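Local coordinates for acyl-coenzyme A oxidase 1 (Yarrowia lipolytica, PDB 5Y9D), which catalyses the oxidation of 2,3-saturated acyl-CoA by oxygen to (2E)-enoyl-CoA and hydrogen peroxide, using FAD, in peroxisomal fatty acid beta-oxidation, at residues Q509-P512 / R513-L517; Q542-V545 / K546-P550. One frame throughout, in Å; residues are numbered along the deposited sequence.

Contact 1: residues Q509-P512 / R513-L517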
ATOM      1  N   GLN A 509       7.479  31.988  23.967  1.00 78.57           N
ATOM      2  CA  GLN A 509       8.194  33.005  23.191  1.00 88.86           C
ATOM      3  C   GLN A 509       8.941  32.441  21.969  1.00 93.41           C
ATOM      4  O   GLN A 509       9.687  33.174  21.311  1.00101.58           O
ATOM      5  CB  GLN A 509       9.173  33.769  24.094  1.00 95.61           C
ATOM      6  CG  GLN A 509       8.556  34.332  25.382  1.00104.63           C
ATOM      7  CD  GLN A 509       7.289  35.172  25.170  1.00104.05           C
ATOM      8  OE1 GLN A 509       7.138  35.872  24.162  1.00102.94           O
ATOM      9  NE2 GLN A 509       6.379  35.109  26.136  1.00 98.26           N
ATOM     10  N   GLY A 510       8.727  31.156  21.663  1.00 87.58           N
ATOM     11  CA  GLY A 510       9.330  30.503  20.489  1.00 79.51           C
ATOM     12  C   GLY A 510      10.641  29.791  20.778  1.00 71.24           C
ATOM     13  O   GLY A 510      11.312  30.072  21.760  1.00 70.65           O
ATOM     14  N   THR A 511      11.004  28.860  19.908  1.00 67.01           N
ATOM     15  CA  THR A 511      12.281  28.161  19.994  1.00 64.83           C
ATOM     16  C   THR A 511      13.170  28.688  18.849  1.00 64.43           C
ATOM     17  O   THR A 511      12.722  28.769  17.708  1.00 58.40           O
ATOM     18  CB  THR A 511      12.074  26.628  19.877  1.00 61.40           C
ATOM     19  OG1 THR A 511      11.038  26.213  20.781  1.00 55.49           O
ATOM     20  CG2 THR A 511      13.375  25.853  20.187  1.00 61.17           C
ATOM     21  N   PRO A 512      14.429  29.056  19.145  1.00 67.90           N
ATOM     22  CA  PRO A 512      15.252  29.612  18.073  1.00 67.66           C
ATOM     23  C   PRO A 512      15.722  28.549  17.097  1.00 68.15           C
ATOM     24  O   PRO A 512      15.597  27.350  17.359  1.00 67.11           O
ATOM     25  CB  PRO A 512      16.458  30.178  18.823  1.00 70.79           C
ATOM     26  CG  PRO A 512      16.603  29.279  20.009  1.00 71.39           C
ATOM     27  CD  PRO A 512      15.200  28.873  20.392  1.00 68.79           C
ATOM     28  N   ARG A 513      16.267  29.011  15.981  1.00 68.64           N
ATOM     29  CA  ARG A 513      16.851  28.152  14.956  1.00 66.95           C
ATOM     30  C   ARG A 513      18.003  27.263  15.470  1.00 68.33           C
ATOM     31  O   ARG A 513      18.085  26.092  15.099  1.00 71.31           O
ATOM     32  CB  ARG A 513      17.334  29.025  13.787  1.00 67.41           C
ATOM     33  CG  ARG A 513      18.381  28.385  12.882  1.00 68.46           C
ATOM     34  CD  ARG A 513      18.942  29.385  11.889  1.00 65.97           C
ATOM     35  NE  ARG A 513      17.996  29.611  10.803  1.00 65.24           N
ATOM     36  CZ  ARG A 513      17.919  28.876   9.694  1.00 65.02           C
ATOM     37  NH1 ARG A 513      16.999  29.183   8.784  1.00 67.17           N
ATOM     38  NH2 ARG A 513      18.752  27.845   9.478  1.00 59.81           N
ATOM     39  N   GLU A 514      18.885  27.821  16.300  1.00 67.16           N
ATOM     40  CA  GLU A 514      20.095  27.119  16.772  1.00 66.81           C
ATOM     41  C   GLU A 514      19.740  25.874  17.569  1.00 65.59           C
ATOM     42  O   GLU A 514      20.377  24.828  17.425  1.00 67.17           O
ATOM     43  CB  GLU A 514      20.962  28.019  17.670  1.00 71.31           C
ATOM     44  CG  GLU A 514      21.655  29.188  16.972  1.00 73.66           C
ATOM     45  CD  GLU A 514      20.758  30.409  16.782  1.00 71.57           C
ATOM     46  OE1 GLU A 514      20.774  30.988  15.665  1.00 65.77           O
ATOM     47  OE2 GLU A 514      20.035  30.779  17.740  1.00 70.04           O
ATOM     48  N   GLN A 515      18.739  25.994  18.428  1.00 63.40           N
ATOM     49  CA  GLN A 515      18.260  24.843  19.197  1.00 65.26           C
ATOM     50  C   GLN A 515      17.574  23.823  18.284  1.00 56.58           C
ATOM     51  O   GLN A 515      17.804  22.624  18.378  1.00 51.13           O
ATOM     52  CB  GLN A 515      17.301  25.307  20.296  1.00 65.41           C
ATOM     53  CG  GLN A 515      17.992  26.096  21.388  1.00 66.83           C
ATOM     54  CD  GLN A 515      17.012  26.680  22.374  1.00 72.90           C
ATOM     55  OE1 GLN A 515      16.079  26.000  22.821  1.00 75.51           O
ATOM     56  NE2 GLN A 515      17.204  27.955  22.712  1.00 73.52           N
ATOM     57  N   LEU A 516      16.745  24.323  17.384  1.00 54.05           N
ATOM     58  CA  LEU A 516      16.054  23.466  16.444  1.00 57.21           C
ATOM     59  C   LEU A 516      16.970  22.687  15.469  1.00 55.90           C
ATOM     60  O   LEU A 516      16.523  21.702  14.883  1.00 58.68           O
ATOM     61  CB  LEU A 516      15.003  24.281  15.680  1.00 60.08           C
ATOM     62  CG  LEU A 516      13.698  24.603  16.426  1.00 60.09           C
ATOM     63  CD1 LEU A 516      12.793  25.439  15.530  1.00 59.77           C
ATOM     64  CD2 LEU A 516      12.977  23.342  16.901  1.00 59.61           C
ATOM     65  N   LEU A 517      18.226  23.109  15.301  1.00 53.82           N
ATOM     66  CA  LEU A 517      19.226  22.318  14.567  1.00 54.03           C
ATOM     67  C   LEU A 517      20.191  21.583  15.489  1.00 55.10           C
ATOM     68  O   LEU A 517      21.256  21.137  15.046  1.00 54.63           O
ATOM     69  CB  LEU A 517      20.044  23.209  13.630  1.00 56.64           C
ATOM     70  CG  LEU A 517      19.374  23.690  12.352  1.00 56.61           C
ATOM     71  CD1 LEU A 517      20.344  24.598  11.609  1.00 58.11           C
ATOM     72  CD2 LEU A 517      18.956  22.509  11.488  1.00 57.09           C
TER
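The carbonyl O of Pro512 accepts a hydrogen bond from N of Leu516 at 3.2 Å. The bond is fairly straight, 163° at the hydrogen. It is an i to i+4 bond and starts the short helix 513-516, with Pro512 at the N-cap position. Gln515 reaches back from this turn to the proline. Its CG points away from its own carbonyl carbon (chi1 -69°), and the chain then runs extended (chi2 173°) and crosses the ring at a slant. NE2 of Gln515 lies 3.1 Å from CG of Pro512, a close contact, and CD of Gln515 is 3.5 Å from CD of Pro512. The amide therefore meets ring carbons. Its other branch, OE1, is 3.8 Å from CG2 of Thr511. With an alanine here, the Pro512 ring and the Thr511 methyl would probably lose the chain that packs on them. CG of Leu516 sits 4.0 Å from the same methyl, CG2 of Thr511. That methyl faces the helix because it stands anti to the threonine N, while OG1 is turned to OE1 of Gln506. Leu516 also packs on Ile625 and Leu628 of helix 619-637, and Arg513 forms a salt bridge with Glu631 of that helix. Within the turn, the Gln515 amide thus meets carbon, while the one hydrogen bond across it joins backbone atoms.

Contact 2: residues Q542-V545 / K546-P550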
ATOM      1  N   GLN A 542      -2.795   3.167  36.702  1.00 54.91           N
ATOM      2  CA  GLN A 542      -2.877   3.107  38.175  1.00 58.53           C
ATOM      3  C   GLN A 542      -4.315   3.319  38.688  1.00 59.21           C
ATOM      4  O   GLN A 542      -4.822   2.512  39.473  1.00 59.71           O
ATOM      5  CB  GLN A 542      -1.966   4.161  38.771  1.00 61.80           C
ATOM      6  CG  GLN A 542      -0.489   3.912  38.541  1.00 65.83           C
ATOM      7  CD  GLN A 542       0.329   5.183  38.646  1.00 70.21           C
ATOM      8  OE1 GLN A 542       0.046   6.188  37.986  1.00 72.63           O
ATOM      9  NE2 GLN A 542       1.355   5.144  39.478  1.00 69.82           N
ATOM     10  N   GLU A 543      -4.958   4.392  38.214  1.00 57.77           N
ATOM     11  CA  GLU A 543      -6.368   4.677  38.502  1.00 58.06           C
ATOM     12  C   GLU A 543      -7.268   3.510  38.109  1.00 56.43           C
ATOM     13  O   GLU A 543      -8.218   3.206  38.810  1.00 51.38           O
ATOM     14  CB  GLU A 543      -6.872   5.905  37.735  1.00 60.43           C
ATOM     15  CG  GLU A 543      -6.193   7.237  38.024  1.00 65.47           C
ATOM     16  CD  GLU A 543      -6.137   8.114  36.768  1.00 71.61           C
ATOM     17  OE1 GLU A 543      -7.218   8.450  36.219  1.00 70.13           O
ATOM     18  OE2 GLU A 543      -5.010   8.450  36.312  1.00 67.03           O
ATOM     19  N   LEU A 544      -6.984   2.880  36.975  1.00 57.53           N
ATOM     20  CA  LEU A 544      -7.830   1.794  36.483  1.00 55.55           C
ATOM     21  C   LEU A 544      -7.674   0.509  37.274  1.00 53.73           C
ATOM     22  O   LEU A 544      -8.664  -0.146  37.569  1.00 56.85           O
ATOM     23  CB  LEU A 544      -7.585   1.541  35.005  1.00 55.68           C
ATOM     24  CG  LEU A 544      -8.203   2.634  34.137  1.00 61.04           C
ATOM     25  CD1 LEU A 544      -7.648   2.609  32.714  1.00 63.73           C
ATOM     26  CD2 LEU A 544      -9.721   2.526  34.124  1.00 61.43           C
ATOM     27  N   VAL A 545      -6.453   0.169  37.666  1.00 54.08           N
ATOM     28  CA  VAL A 545      -6.211  -1.074  38.406  1.00 57.25           C
ATOM     29  C   VAL A 545      -6.911  -1.103  39.780  1.00 60.84           C
ATOM     30  O   VAL A 545      -6.892  -2.119  40.478  1.00 67.26           O
ATOM     31  CB  VAL A 545      -4.687  -1.356  38.519  1.00 59.83           C
ATOM     32  CG1 VAL A 545      -4.358  -2.500  39.481  1.00 63.44           C
ATOM     33  CG2 VAL A 545      -4.134  -1.701  37.144  1.00 63.31           C
ATOM     34  N   LYS A 546      -7.548  -0.006  40.171  1.00 65.09           N
ATOM     35  CA  LYS A 546      -8.306   0.001  41.413  1.00 68.07           C
ATOM     36  C   LYS A 546      -9.605  -0.787  41.319  1.00 64.09           C
ATOM     37  O   LYS A 546     -10.023  -1.370  42.308  1.00 63.97           O
ATOM     38  CB  LYS A 546      -8.552   1.429  41.889  1.00 75.81           C
ATOM     39  CG  LYS A 546      -7.273   2.152  42.319  1.00 83.66           C
ATOM     40  CD  LYS A 546      -6.445   1.326  43.312  1.00 87.23           C
ATOM     41  CE  LYS A 546      -5.703   2.192  44.324  1.00 92.20           C
ATOM     42  NZ  LYS A 546      -4.933   3.298  43.688  1.00 93.80           N
ATOM     43  N   THR A 547     -10.224  -0.835  40.141  1.00 57.03           N
ATOM     44  CA  THR A 547     -11.370  -1.718  39.926  1.00 57.11           C
ATOM     45  C   THR A 547     -11.031  -2.921  39.008  1.00 62.18           C
ATOM     46  O   THR A 547     -11.404  -4.085  39.288  1.00 55.84           O
ATOM     47  CB  THR A 547     -12.614  -0.968  39.374  1.00 59.83           C
ATOM     48  OG1 THR A 547     -13.202  -1.745  38.317  1.00 58.49           O
ATOM     49  CG2 THR A 547     -12.287   0.452  38.854  1.00 56.98           C
ATOM     50  N   LEU A 548     -10.322  -2.621  37.917  1.00 60.26           N
ATOM     51  CA  LEU A 548      -9.993  -3.594  36.878  1.00 51.65           C
ATOM     52  C   LEU A 548      -8.770  -4.447  37.222  1.00 47.65           C
ATOM     53  O   LEU A 548      -7.981  -4.116  38.095  1.00 45.66           O
ATOM     54  CB  LEU A 548      -9.740  -2.852  35.565  1.00 52.99           C
ATOM     55  CG  LEU A 548     -10.915  -2.467  34.655  1.00 53.55           C
ATOM     56  CD1 LEU A 548     -12.238  -2.246  35.360  1.00 51.90           C
ATOM     57  CD2 LEU A 548     -10.536  -1.219  33.871  1.00 54.74           C
ATOM     58  N   ASN A 549      -8.644  -5.569  36.530  1.00 48.66           N
ATOM     59  CA  ASN A 549      -7.435  -6.362  36.548  1.00 49.02           C
ATOM     60  C   ASN A 549      -6.477  -5.697  35.582  1.00 45.62           C
ATOM     61  O   ASN A 549      -6.927  -4.925  34.718  1.00 39.38           O
ATOM     62  CB  ASN A 549      -7.718  -7.766  36.028  1.00 56.57           C
ATOM     63  CG  ASN A 549      -8.600  -8.570  36.949  1.00 61.95           C
ATOM     64  OD1 ASN A 549      -9.003  -8.121  38.024  1.00 64.58           O
ATOM     65  ND2 ASN A 549      -8.899  -9.785  36.530  1.00 68.23           N
ATOM     66  N   PRO A 550      -5.171  -6.003  35.690  1.00 41.14           N
ATOM     67  CA  PRO A 550      -4.214  -5.434  34.720  1.00 44.47           C
ATOM     68  C   PRO A 550      -4.690  -5.561  33.253  1.00 42.39           C
ATOM     69  O   PRO A 550      -4.729  -4.578  32.523  1.00 40.59           O
ATOM     70  CB  PRO A 550      -2.931  -6.233  34.969  1.00 45.05           C
ATOM     71  CG  PRO A 550      -3.033  -6.738  36.383  1.00 44.87           C
ATOM     72  CD  PRO A 550      -4.510  -6.815  36.730  1.00 44.75           C
TER
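Leu548 folds back over the last turn of helix 519-544 and meets Leu544. Its CB lies 3.5 Å from the carbonyl O of Leu544. From there CG turns away from the Leu548 carbonyl carbon (chi1 -84°), and the CD2 branch carries the contact. CD2 of Leu548 is 3.8 Å from CD2 of Leu544. It also approaches CB of Leu544, at 4.2 Å. The two leucines lie side by side and point the same way. Leu544 extends the apolar patch to Ala553 of helix 550-556.

The backbone that carries them is a helix C-terminus, where the chain passes from helix 519-544 to helix 550-556 in the C-terminal acyl-CoA oxidase region. The carbonyl O of Leu544 takes two hydrogen bonds, from i+3 and i+4, which close the final turn. N of Leu548 gives the straighter one, 3.0 Å long with 158° at the hydrogen, and is tilted slightly from the carbonyl plane. N of Thr547 gives the other, at 3.1 Å, and comes from above that plane, with 146° at the hydrogen. A CA-H...O contact adds to this turn: CA of Val545 faces the carbonyl O of Leu548.

Lys546 runs back along the helix end on another side. Its CB is 3.6 Å from the carbonyl O of Glu543, and its CG is 3.8 Å from the carbonyl O of Gln542. These are van der Waals contacts of the aliphatic chain. Asn549 is at the N-cap position of helix 550-556, but its side chain makes no capping bond. Its backbone N bonds to OE1 of Gln552 at N3, one half of a capping box.

In the fold
Contacts 1 and 2 stand near the two ends of the same helix, 519-544. Contact 1 lies in the loop and short helix 513-516 just before it; contact 2 lies where it ends. Their centres are about 41 Å apart. Contact 1 is partly buried: Thr511 and Leu516 lie inside, with Phe521 of helix 519-544 against both. Contact 2 is a surface contact with no buried residue. The first opens a helix with one backbone bond, whereas the second closes one with two bonds to a single carbonyl. Contact 1 joins its turn to helix 619-637; contact 2 leads into helix 550-556, against which Leu544 packs. Both lie away from the FAD pocket and the probable catalytic base.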